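Local structure of histidine--tRNA ligase (Staphylococcus aureus, 1QE0) at residues A145-I150 with L159-N164; L332-M337 with N350-N355; H92-Q95 with P101-L104; G370-A375 with K399-G404. The protein catalyses the ATP-dependent attachment of L-histidine to tRNA(His), releasing AMP and diphosphate, and works as a homodimer. All coordinates share one frame; numbering follows the deposited sequence.

Interaction 1 (A145-I150 with L159-N164); sequences AMVMHI and LKLVIN
Met148 and Val147 of the helix reach Leu161 of the strand, and the contact is apolar throughout. Met148 carries most of it. Its chain bends at chi2 (71°), which brings the thioether end across Leu161. Met148 SD lies 3.8 Å from Leu161 CD2 and 4.0 Å from Leu161 CB. The methyl Met148 CE continues past SD and meets Leu161 CB at 3.8 Å. The two side chains cross obliquely, with the end of the methionine over the base of the leucine. Leu161 holds CG opposite its own backbone N (chi1 178°), and its CD2 branch is the one that faces the helix. Val147 adds a lighter touch on that same branch, with CG1 at 4.2 Å from Leu161 CD2. One leucine methyl therefore meets two successive helix residues.

Polar groups serve each segment separately. In the helix, His149 N bonds to Ala145 O at 2.8 Å and Ile150 N to Met146 O at 2.7 Å. On the strand, Leu161 and Ile163 share backbone bonds with Thr250, and Lys160 NZ forms a salt bridge with Asp272. On another side of the helix, His149 ND1 bonds to Tyr33 OH, and the His149 ring stacks on His354 of the second subunit.

Helix 137-153 thus runs into strand 159-165 through a short connection and folds back on it. Val147 also packs on Phe267 of the adjacent antiparallel strand. This is helix-on-sheet packing in the histidyl-tRNA synthetase core, whose mixed, largely antiparallel sheet belongs to the class II synthetase fold.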
loop_
_atom_site.group_PDB
_atom_site.type_symbol
_atom_site.label_atom_id
_atom_site.label_comp_id
_atom_site.label_asym_id
_atom_site.label_seq_id
_atom_site.Cartn_x
_atom_site.Cartn_y
_atom_site.Cartn_z
ATOM N N ALA A 145 -19.692 -6.734 7.592
ATOM C CA ALA A 145 -20.052 -5.338 7.655
ATOM C C ALA A 145 -18.894 -4.548 7.013
ATOM O O ALA A 145 -19.115 -3.543 6.315
ATOM C CB ALA A 145 -20.224 -4.941 9.087
ATOM N N MET A 146 -17.663 -5.030 7.224
ATOM C CA MET A 146 -16.452 -4.400 6.681
ATOM C C MET A 146 -16.391 -4.496 5.146
ATOM O O MET A 146 -16.210 -3.474 4.467
ATOM C CB MET A 146 -15.193 -5.049 7.293
ATOM C CG MET A 146 -13.870 -4.492 6.777
ATOM S SD MET A 146 -12.482 -5.617 7.075
ATOM C CE MET A 146 -12.208 -5.339 8.720
ATOM N N VAL A 147 -16.542 -5.713 4.604
ATOM C CA VAL A 147 -16.472 -5.900 3.164
ATOM C C VAL A 147 -17.522 -5.007 2.515
ATOM O O VAL A 147 -17.320 -4.518 1.415
ATOM C CB VAL A 147 -16.588 -7.395 2.747
ATOM C CG1 VAL A 147 -17.874 -7.976 3.215
ATOM C CG2 VAL A 147 -16.487 -7.544 1.240
ATOM N N MET A 148 -18.592 -4.702 3.247
ATOM C CA MET A 148 -19.637 -3.837 2.726
ATOM C C MET A 148 -19.174 -2.397 2.859
ATOM O O MET A 148 -19.321 -1.576 1.941
ATOM C CB MET A 148 -20.907 -4.023 3.529
ATOM C CG MET A 148 -22.134 -3.799 2.714
ATOM S SD MET A 148 -22.331 -5.147 1.572
ATOM C CE MET A 148 -24.072 -5.089 1.385
ATOM N N HIS A 149 -18.588 -2.096 4.008
ATOM C CA HIS A 149 -18.105 -0.768 4.287
ATOM C C HIS A 149 -17.048 -0.358 3.253
ATOM O O HIS A 149 -17.129 0.727 2.675
ATOM C CB HIS A 149 -17.547 -0.722 5.705
ATOM C CG HIS A 149 -17.319 0.644 6.255
ATOM N ND1 HIS A 149 -16.758 0.903 7.470
ATOM C CD2 HIS A 149 -17.562 1.874 5.711
ATOM C CE1 HIS A 149 -16.652 2.192 7.676
ATOM N NE2 HIS A 149 -17.131 2.809 6.619
ATOM N N ILE A 150 -16.073 -1.221 2.992
ATOM C CA ILE A 150 -15.008 -0.882 2.038
ATOM C C ILE A 150 -15.567 -0.298 0.749
ATOM O O ILE A 150 -15.323 0.875 0.430
ATOM C CB ILE A 150 -14.111 -2.106 1.715
ATOM C CG1 ILE A 150 -13.187 -2.372 2.899
ATOM C CG2 ILE A 150 -13.311 -1.886 0.434
ATOM C CD1 ILE A 150 -12.591 -3.759 2.904
ATOM N N LEU A 159 -24.332 -2.909 -5.252
ATOM C CA LEU A 159 -23.719 -4.038 -4.551
ATOM C C LEU A 159 -24.775 -5.038 -4.132
ATOM O O LEU A 159 -25.938 -4.685 -3.952
ATOM C CB LEU A 159 -22.950 -3.552 -3.311
ATOM C CG LEU A 159 -21.520 -3.067 -3.506
ATOM C CD1 LEU A 159 -21.142 -3.185 -4.968
ATOM C CD2 LEU A 159 -21.399 -1.649 -2.992
ATOM N N LYS A 160 -24.347 -6.266 -3.898
ATOM C CA LYS A 160 -25.261 -7.327 -3.529
ATOM C C LYS A 160 -24.460 -8.427 -2.847
ATOM O O LYS A 160 -23.660 -9.122 -3.482
ATOM C CB LYS A 160 -25.976 -7.760 -4.816
ATOM C CG LYS A 160 -26.226 -9.214 -5.097
ATOM C CD LYS A 160 -26.346 -9.330 -6.616
ATOM C CE LYS A 160 -27.751 -9.634 -7.132
ATOM N NZ LYS A 160 -28.745 -8.524 -7.042
ATOM N N LEU A 161 -24.589 -8.461 -1.520
ATOM C CA LEU A 161 -23.890 -9.420 -0.660
ATOM C C LEU A 161 -24.632 -10.749 -0.671
ATOM O O LEU A 161 -25.815 -10.806 -0.419
ATOM C CB LEU A 161 -23.757 -8.851 0.772
ATOM C CG LEU A 161 -23.124 -9.550 1.988
ATOM C CD1 LEU A 161 -22.690 -10.943 1.658
ATOM C CD2 LEU A 161 -21.950 -8.764 2.507
ATOM N N VAL A 162 -23.901 -11.810 -0.953
ATOM C CA VAL A 162 -24.435 -13.141 -1.034
ATOM C C VAL A 162 -23.670 -14.024 -0.057
ATOM O O VAL A 162 -22.443 -14.105 -0.116
ATOM C CB VAL A 162 -24.253 -13.654 -2.450
ATOM C CG1 VAL A 162 -24.788 -15.039 -2.586
ATOM C CG2 VAL A 162 -24.920 -12.710 -3.424
ATOM N N ILE A 163 -24.402 -14.685 0.842
ATOM C CA ILE A 163 -23.818 -15.555 1.871
ATOM C C ILE A 163 -24.410 -16.963 1.852
ATOM O O ILE A 163 -25.423 -17.208 1.222
ATOM C CB ILE A 163 -24.050 -14.983 3.270
ATOM C CG1 ILE A 163 -25.527 -14.991 3.585
ATOM C CG2 ILE A 163 -23.565 -13.542 3.361
ATOM C CD1 ILE A 163 -25.825 -14.475 4.968
ATOM N N ASN A 164 -23.763 -17.875 2.558
ATOM C CA ASN A 164 -24.176 -19.262 2.672
ATOM C C ASN A 164 -23.348 -19.872 3.816
ATOM O O ASN A 164 -22.407 -19.260 4.330
ATOM C CB ASN A 164 -23.920 -20.047 1.363
ATOM C CG ASN A 164 -24.404 -21.520 1.450
ATOM O OD1 ASN A 164 -23.806 -22.465 0.895
ATOM N ND2 ASN A 164 -25.478 -21.709 2.196
#

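Interaction 2 (L332-M337 with N350-N355); sequences LFIVTM and NHLRHN
Leu332 and Leu352 meet methyl to methyl, with their side chains crossing at about a right angle. The atoms that touch are Leu332 CD1 and Leu352 CD1, 3.5 Å apart. Ile334, two residues along the strand and on the same face, approaches differently. It reaches toward Leu352 tip to tip, and its CD1 stands 4.1 Å from Leu352 CD1. A single helix methyl therefore serves both strand residues. Leu352 sends its CG away from the carbonyl carbon, beside the backbone N (chi1 -62°), and this carries CD1 to the sheet. All three residues are buried.

The helix ends just behind this contact. His354 is the first residue to leave helical geometry. Asn355 turns back, and its ND2 donates to His351 O at 2.9 Å with an N-H...O angle of 154°. Asn355 N also bonds to Leu352 O at 2.7 Å. These bonds tie the residues just after the helix to its last turn.

Val415 and Phe418 of helix 413-419 pack on Leu352 and Leu332 respectively. Arg353 bridges to Asp360 of its own chain and to Glu142 of the second subunit, so this helix end also lies at the dimer interface.

The contact joins the first strand and the helix of a beta-alpha-beta crossover. Strand 332-336 leads into helix 338-353, which returns to the parallel strand 359-361. The unit is part of the alpha/beta anticodon-binding domain.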
loop_
_atom_site.group_PDB
_atom_site.type_symbol
_atom_site.label_atom_id
_atom_site.label_comp_id
_atom_site.label_asym_id
_atom_site.label_seq_id
_atom_site.Cartn_x
_atom_site.Cartn_y
_atom_site.Cartn_z
ATOM N N LEU A 332 1.420 26.274 -7.473
ATOM C CA LEU A 332 2.005 27.475 -8.029
ATOM C C LEU A 332 3.054 27.164 -9.047
ATOM O O LEU A 332 3.976 26.409 -8.738
ATOM C CB LEU A 332 2.732 28.218 -6.918
ATOM C CG LEU A 332 2.930 29.734 -6.981
ATOM C CD1 LEU A 332 4.182 30.083 -6.205
ATOM C CD2 LEU A 332 3.022 30.257 -8.408
ATOM N N PHE A 333 2.934 27.729 -10.248
ATOM C CA PHE A 333 3.981 27.533 -11.233
ATOM C C PHE A 333 4.701 28.879 -11.406
ATOM O O PHE A 333 4.050 29.935 -11.552
ATOM C CB PHE A 333 3.468 26.980 -12.546
ATOM C CG PHE A 333 4.577 26.529 -13.474
ATOM C CD1 PHE A 333 5.041 25.239 -13.422
ATOM C CD2 PHE A 333 5.149 27.407 -14.395
ATOM C CE1 PHE A 333 6.047 24.822 -14.265
ATOM C CE2 PHE A 333 6.168 26.989 -15.251
ATOM C CZ PHE A 333 6.618 25.695 -15.189
ATOM N N ILE A 334 6.028 28.846 -11.272
ATOM C CA ILE A 334 6.864 30.040 -11.371
ATOM C C ILE A 334 7.450 30.251 -12.767
ATOM O O ILE A 334 8.198 29.399 -13.272
ATOM C CB ILE A 334 7.984 29.976 -10.323
ATOM C CG1 ILE A 334 7.365 29.942 -8.922
ATOM C CG2 ILE A 334 8.897 31.155 -10.435
ATOM C CD1 ILE A 334 8.350 29.615 -7.846
ATOM N N VAL A 335 7.031 31.366 -13.384
ATOM C CA VAL A 335 7.452 31.807 -14.711
ATOM C C VAL A 335 8.481 32.882 -14.457
ATOM O O VAL A 335 8.171 33.866 -13.784
ATOM C CB VAL A 335 6.300 32.470 -15.437
ATOM C CG1 VAL A 335 6.782 33.051 -16.769
ATOM C CG2 VAL A 335 5.162 31.480 -15.616
ATOM N N THR A 336 9.702 32.699 -14.968
ATOM C CA THR A 336 10.806 33.661 -14.759
ATOM C C THR A 336 11.373 34.288 -16.031
ATOM O O THR A 336 11.397 33.656 -17.098
ATOM C CB THR A 336 11.952 33.004 -14.022
ATOM O OG1 THR A 336 12.262 31.756 -14.658
ATOM C CG2 THR A 336 11.568 32.743 -12.582
ATOM N N MET A 337 11.848 35.526 -15.909
ATOM C CA MET A 337 12.411 36.253 -17.046
ATOM C C MET A 337 13.873 36.531 -16.821
ATOM O O MET A 337 14.235 37.334 -15.968
ATOM C CB MET A 337 11.680 37.578 -17.249
ATOM C CG MET A 337 10.177 37.442 -17.322
ATOM S SD MET A 337 9.749 36.102 -18.400
ATOM C CE MET A 337 9.662 36.972 -19.922
ATOM N N ASN A 350 12.523 26.104 -3.364
ATOM C CA ASN A 350 13.025 25.372 -2.223
ATOM C C ASN A 350 12.220 25.836 -1.014
ATOM O O ASN A 350 11.810 25.039 -0.170
ATOM C CB ASN A 350 14.494 25.725 -2.069
ATOM C CG ASN A 350 15.028 25.477 -0.682
ATOM O OD1 ASN A 350 15.093 24.328 -0.236
ATOM N ND2 ASN A 350 15.450 26.552 0.005
ATOM N N HIS A 351 11.885 27.121 -0.997
ATOM C CA HIS A 351 11.127 27.707 0.110
ATOM C C HIS A 351 9.718 27.173 0.211
ATOM O O HIS A 351 9.263 26.715 1.254
ATOM C CB HIS A 351 11.045 29.224 -0.037
ATOM C CG HIS A 351 11.243 29.947 1.255
ATOM N ND1 HIS A 351 10.191 30.368 2.060
ATOM C CD2 HIS A 351 12.381 30.179 1.945
ATOM C CE1 HIS A 351 10.688 30.813 3.195
ATOM N NE2 HIS A 351 12.012 30.712 3.157
ATOM N N LEU A 352 9.011 27.318 -0.885
ATOM C CA LEU A 352 7.655 26.881 -0.958
ATOM C C LEU A 352 7.578 25.399 -0.647
ATOM O O LEU A 352 6.826 25.026 0.225
ATOM C CB LEU A 352 7.096 27.186 -2.342
ATOM C CG LEU A 352 7.041 28.656 -2.762
ATOM C CD1 LEU A 352 6.667 28.706 -4.180
ATOM C CD2 LEU A 352 6.062 29.426 -1.956
ATOM N N ARG A 353 8.409 24.569 -1.279
ATOM C CA ARG A 353 8.391 23.122 -1.062
ATOM C C ARG A 353 8.637 22.726 0.386
ATOM O O ARG A 353 8.081 21.749 0.885
ATOM C CB ARG A 353 9.378 22.448 -1.981
ATOM C CG ARG A 353 9.044 22.713 -3.403
ATOM C CD ARG A 353 9.963 21.971 -4.378
ATOM N NE ARG A 353 9.386 21.919 -5.722
ATOM C CZ ARG A 353 10.078 21.896 -6.850
ATOM N NH1 ARG A 353 11.383 21.916 -6.812
ATOM N NH2 ARG A 353 9.462 21.868 -8.023
ATOM N N HIS A 354 9.428 23.530 1.084
ATOM C CA HIS A 354 9.699 23.288 2.493
ATOM C C HIS A 354 8.541 23.733 3.351
ATOM O O HIS A 354 8.636 23.706 4.571
ATOM C CB HIS A 354 10.942 24.024 2.923
ATOM C CG HIS A 354 12.176 23.217 2.754
ATOM N ND1 HIS A 354 12.673 22.408 3.748
ATOM C CD2 HIS A 354 12.960 23.010 1.674
ATOM C CE1 HIS A 354 13.703 21.730 3.286
ATOM N NE2 HIS A 354 13.900 22.076 2.032
ATOM N N ASN A 355 7.447 24.132 2.716
ATOM C CA ASN A 355 6.271 24.584 3.429
ATOM C C ASN A 355 4.974 23.947 2.974
ATOM O O ASN A 355 3.917 24.521 3.141
ATOM C CB ASN A 355 6.155 26.087 3.338
ATOM C CG ASN A 355 7.035 26.791 4.324
ATOM O OD1 ASN A 355 6.567 27.216 5.361
ATOM N ND2 ASN A 355 8.311 26.943 4.003
#

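Interaction 3 (H92-Q95 with P101-L104); sequences HKMQ and PIKL
Met94 faces Ile102 and Leu104, two strand residues whose side chains lie on the same side of the strand. Met94 CB lies 4.2 Å from Ile102 CG1, and the Met94 carbonyl O is equally near that atom. Met94 CG comes next and is more distant, at 5.1 Å from Ile102 CG1. The sulfur returns to contact. Met94 SD sits 4.4 Å from Leu104 CD1 and also 4.4 Å from Ile102 CG2, so it faces a branch of each residue. Met94 CE then leads away from the strand and is 4.9 Å from Leu104 CD1. The chain is extended from CB to CE (chi2 -176°, chi3 -179°), and this straight course takes it from one strand residue toward the other. The side-chain contacts are apolar, and none is closer than 4.2 Å.

Met94 follows directly on a helix end. Lys93 has positive phi (46°) and is the C-prime residue of a Schellman motif, with Met94 N bonded to Tyr89 O and Lys93 N to Ile90 O. Helix 82-91 ends there. Tyr89 of that helix packs on both Met94 and Ile102. Leu12 and Pro13 of the second subunit touch Met94 and Leu104 respectively.

The contact fastens the end of helix 82-91 to the start of strand 102-111. That strand pairs antiparallel with strand 123-132, the pairing expected for motif 2 of class II synthetases, here close to the dimer interface.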
loop_
_atom_site.group_PDB
_atom_site.type_symbol
_atom_site.label_atom_id
_atom_site.label_comp_id
_atom_site.label_asym_id
_atom_site.label_seq_id
_atom_site.Cartn_x
_atom_site.Cartn_y
_atom_site.Cartn_z
ATOM N N HIS A 92 5.918 -17.022 13.493
ATOM C CA HIS A 92 6.088 -16.060 14.573
ATOM C C HIS A 92 5.320 -16.444 15.815
ATOM O O HIS A 92 5.135 -15.632 16.726
ATOM C CB HIS A 92 5.699 -14.653 14.135
ATOM C CG HIS A 92 6.566 -14.106 13.051
ATOM N ND1 HIS A 92 6.193 -14.128 11.720
ATOM C CD2 HIS A 92 7.804 -13.560 13.087
ATOM C CE1 HIS A 92 7.170 -13.624 10.987
ATOM N NE2 HIS A 92 8.158 -13.272 11.792
ATOM N N LYS A 93 4.832 -17.671 15.829
ATOM C CA LYS A 93 4.099 -18.159 16.980
ATOM C C LYS A 93 3.065 -17.135 17.491
ATOM O O LYS A 93 3.030 -16.791 18.680
ATOM C CB LYS A 93 5.118 -18.541 18.056
ATOM C CG LYS A 93 6.089 -19.616 17.562
ATOM C CD LYS A 93 7.230 -19.857 18.540
ATOM C CE LYS A 93 7.707 -21.320 18.534
ATOM N NZ LYS A 93 8.184 -21.799 17.204
ATOM N N MET A 94 2.174 -16.714 16.594
ATOM C CA MET A 94 1.151 -15.723 16.931
ATOM C C MET A 94 0.018 -16.302 17.771
ATOM O O MET A 94 -0.677 -15.581 18.489
ATOM C CB MET A 94 0.599 -15.069 15.660
ATOM C CG MET A 94 1.646 -14.317 14.869
ATOM S SD MET A 94 1.040 -13.457 13.449
ATOM C CE MET A 94 2.549 -12.771 12.853
ATOM N N GLN A 95 -0.129 -17.620 17.716
ATOM C CA GLN A 95 -1.169 -18.297 18.472
ATOM C C GLN A 95 -0.997 -18.018 19.936
ATOM O O GLN A 95 -1.938 -18.062 20.697
ATOM C CB GLN A 95 -1.119 -19.809 18.244
ATOM C CG GLN A 95 0.253 -20.451 18.446
ATOM C CD GLN A 95 1.171 -20.398 17.215
ATOM O OE1 GLN A 95 2.267 -20.867 17.259
ATOM N NE2 GLN A 95 0.729 -19.808 16.149
ATOM N N PRO A 101 -8.571 -12.016 18.671
ATOM C CA PRO A 101 -8.054 -12.746 17.507
ATOM C C PRO A 101 -6.993 -11.950 16.763
ATOM O O PRO A 101 -6.873 -10.733 16.934
ATOM C CB PRO A 101 -9.305 -12.942 16.647
ATOM C CG PRO A 101 -10.119 -11.727 16.941
ATOM C CD PRO A 101 -9.960 -11.577 18.434
ATOM N N ILE A 102 -6.143 -12.640 16.021
ATOM C CA ILE A 102 -5.134 -11.947 15.234
ATOM C C ILE A 102 -5.873 -11.381 14.010
ATOM O O ILE A 102 -6.384 -12.129 13.173
ATOM C CB ILE A 102 -4.055 -12.899 14.770
ATOM C CG1 ILE A 102 -3.285 -13.423 15.959
ATOM C CG2 ILE A 102 -3.172 -12.201 13.831
ATOM C CD1 ILE A 102 -3.105 -12.360 17.005
ATOM N N LYS A 103 -6.043 -10.066 13.995
ATOM C CA LYS A 103 -6.733 -9.372 12.927
ATOM C C LYS A 103 -5.694 -8.702 12.044
ATOM O O LYS A 103 -5.220 -7.618 12.387
ATOM C CB LYS A 103 -7.626 -8.334 13.567
ATOM C CG LYS A 103 -8.761 -8.960 14.362
ATOM C CD LYS A 103 -9.495 -7.954 15.221
ATOM C CE LYS A 103 -10.623 -7.291 14.506
ATOM N NZ LYS A 103 -11.430 -6.566 15.523
ATOM N N LEU A 104 -5.358 -9.321 10.910
ATOM C CA LEU A 104 -4.326 -8.820 9.990
ATOM C C LEU A 104 -4.831 -8.542 8.563
ATOM O O LEU A 104 -5.747 -9.222 8.086
ATOM C CB LEU A 104 -3.245 -9.889 9.851
ATOM C CG LEU A 104 -2.342 -10.404 10.972
ATOM C CD1 LEU A 104 -1.652 -11.690 10.492
ATOM C CD2 LEU A 104 -1.327 -9.378 11.376
#

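Interaction 4 (G370-A375 with K399-G404); sequences GQMKQA and KNMTTG
Asn400 OD1, next to the Met401 that meets Met372 and Ala375, accepts two backbone N-H groups. Thr402 N lies 2.6 Å from Asn400 OD1, almost in line with the carbonyl bond. Thr403 N lies 2.8 Å from Asn400 OD1 but comes from well out of the carbonyl plane (56°). The first bond makes an Asx turn and the second an Asx motif, and together they hold the amide oxygen against the turn. Lys399 NZ adds a bond to Gly404 O at 3.0 Å, meeting it side-on with a C=O...N angle of 97°.

Met401, at the start of this loop, has its side chain directed at the helix. Met401 CE meets Met372 CE at 3.7 Å, and Met401 SD lies 3.9 Å from the same Met372 methyl. In both methionines CG lies beside the backbone N and the chain bends at chi2 and chi3; the two side chains cross at a slant. Ala375 lies one turn further along the helix, and its CB is 4.2 Å from Met401 CE. The methyl of Met401 thus sits against two helix residues.

Thr383 of strand 382-386 touches Met372, Ala375 and Met401, which sets the cluster on the sheet. The arrangement packs helix 368-377 against the loop of the beta hairpin formed by strands 396-400 and 406-409, an Asx-turn loop that starts at Asn400, within the mixed sheet of the alpha/beta anticodon-binding domain.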
loop_
_atom_site.group_PDB
_atom_site.type_symbol
_atom_site.label_atom_id
_atom_site.label_comp_id
_atom_site.label_asym_id
_atom_site.label_seq_id
_atom_site.Cartn_x
_atom_site.Cartn_y
_atom_site.Cartn_z
ATOM N N GLY A 370 5.184 29.398 -23.536
ATOM C CA GLY A 370 5.586 28.027 -23.237
ATOM C C GLY A 370 5.623 27.702 -21.764
ATOM O O GLY A 370 5.384 26.559 -21.342
ATOM N N GLN A 371 6.001 28.689 -20.969
ATOM C CA GLN A 371 6.006 28.488 -19.545
ATOM C C GLN A 371 4.555 28.464 -19.079
ATOM O O GLN A 371 4.154 27.541 -18.370
ATOM C CB GLN A 371 6.810 29.576 -18.859
ATOM C CG GLN A 371 8.307 29.293 -18.911
ATOM C CD GLN A 371 9.083 30.356 -18.243
ATOM O OE1 GLN A 371 8.834 30.656 -17.092
ATOM N NE2 GLN A 371 9.960 31.009 -18.975
ATOM N N MET A 372 3.758 29.431 -19.541
ATOM C CA MET A 372 2.342 29.518 -19.205
ATOM C C MET A 372 1.595 28.251 -19.619
ATOM O O MET A 372 0.695 27.795 -18.913
ATOM C CB MET A 372 1.710 30.711 -19.875
ATOM C CG MET A 372 2.259 32.028 -19.424
ATOM S SD MET A 372 1.870 32.470 -17.731
ATOM C CE MET A 372 0.368 31.595 -17.410
ATOM N N LYS A 373 1.954 27.680 -20.759
ATOM C CA LYS A 373 1.315 26.442 -21.175
ATOM C C LYS A 373 1.677 25.314 -20.184
ATOM O O LYS A 373 0.822 24.538 -19.783
ATOM C CB LYS A 373 1.751 26.060 -22.601
ATOM C CG LYS A 373 1.223 26.990 -23.658
ATOM C CD LYS A 373 1.549 26.502 -25.051
ATOM C CE LYS A 373 0.876 27.410 -26.102
ATOM N NZ LYS A 373 1.003 26.911 -27.510
ATOM N N GLN A 374 2.944 25.252 -19.776
ATOM C CA GLN A 374 3.415 24.224 -18.862
ATOM C C GLN A 374 2.657 24.367 -17.566
ATOM O O GLN A 374 2.144 23.374 -17.012
ATOM C CB GLN A 374 4.922 24.352 -18.667
ATOM C CG GLN A 374 5.568 23.355 -17.691
ATOM C CD GLN A 374 5.502 21.875 -18.083
ATOM O OE1 GLN A 374 5.116 21.495 -19.190
ATOM N NE2 GLN A 374 5.877 21.031 -17.142
ATOM N N ALA A 375 2.511 25.610 -17.125
ATOM C CA ALA A 375 1.764 25.878 -15.917
ATOM C C ALA A 375 0.407 25.205 -16.070
ATOM O O ALA A 375 0.010 24.416 -15.224
ATOM C CB ALA A 375 1.581 27.367 -15.723
ATOM N N LYS A 399 -1.686 35.492 -10.392
ATOM C CA LYS A 399 -2.869 35.251 -11.203
ATOM C C LYS A 399 -3.517 33.904 -10.964
ATOM O O LYS A 399 -2.869 32.871 -11.148
ATOM C CB LYS A 399 -2.530 35.365 -12.695
ATOM C CG LYS A 399 -3.704 35.033 -13.629
ATOM C CD LYS A 399 -3.268 34.852 -15.091
ATOM C CE LYS A 399 -4.417 34.392 -16.036
ATOM N NZ LYS A 399 -5.493 35.424 -16.322
ATOM N N ASN A 400 -4.793 33.926 -10.565
ATOM C CA ASN A 400 -5.590 32.719 -10.353
ATOM C C ASN A 400 -5.800 32.209 -11.761
ATOM O O ASN A 400 -6.438 32.878 -12.558
ATOM C CB ASN A 400 -6.942 33.086 -9.761
ATOM C CG ASN A 400 -7.890 31.916 -9.698
ATOM O OD1 ASN A 400 -8.103 31.203 -10.673
ATOM N ND2 ASN A 400 -8.484 31.722 -8.542
ATOM N N MET A 401 -5.297 31.030 -12.075
ATOM C CA MET A 401 -5.418 30.513 -13.425
ATOM C C MET A 401 -6.802 30.142 -13.914
ATOM O O MET A 401 -6.976 29.893 -15.107
ATOM C CB MET A 401 -4.486 29.332 -13.628
ATOM C CG MET A 401 -3.033 29.722 -13.520
ATOM S SD MET A 401 -2.454 30.635 -14.951
ATOM C CE MET A 401 -2.159 29.233 -16.073
ATOM N N THR A 402 -7.783 30.055 -13.025
ATOM C CA THR A 402 -9.110 29.700 -13.490
ATOM C C THR A 402 -9.926 30.962 -13.718
ATOM O O THR A 402 -10.435 31.189 -14.820
ATOM C CB THR A 402 -9.801 28.771 -12.516
ATOM O OG1 THR A 402 -8.808 28.009 -11.822
ATOM C CG2 THR A 402 -10.682 27.804 -13.272
ATOM N N THR A 403 -10.001 31.810 -12.694
ATOM C CA THR A 403 -10.740 33.047 -12.807
ATOM C C THR A 403 -9.939 34.022 -13.667
ATOM O O THR A 403 -10.484 34.975 -14.236
ATOM C CB THR A 403 -10.971 33.692 -11.445
ATOM O OG1 THR A 403 -9.728 34.176 -10.941
ATOM C CG2 THR A 403 -11.562 32.702 -10.480
ATOM N N GLY A 404 -8.631 33.810 -13.717
ATOM C CA GLY A 404 -7.785 34.686 -14.497
ATOM C C GLY A 404 -7.629 36.012 -13.788
ATOM O O GLY A 404 -7.121 36.977 -14.369
#

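How the interactions relate
Interactions 2 and 4 belong to one domain, and their centres are about 14 Å apart. They touch directly: Thr336 N lies 3.1 Å from Gln371 OE1, a probable hydrogen bond. Interactions 1 and 3 share the sheet of the catalytic core, with centres about 24 Å apart. Within one chain the two pairs are remote, interactions 1 and 2 lying about 47 Å apart between centres. The dimer brings these regions together. Lys103 (interaction 3) pairs with Asp360 of the second subunit, on the strand beside Leu332 and Ile334; Gln374 (interaction 4) bonds to Asn99 of the second subunit, in the loop between the segments of interaction 3. No ligand marks the active site of this apo structure.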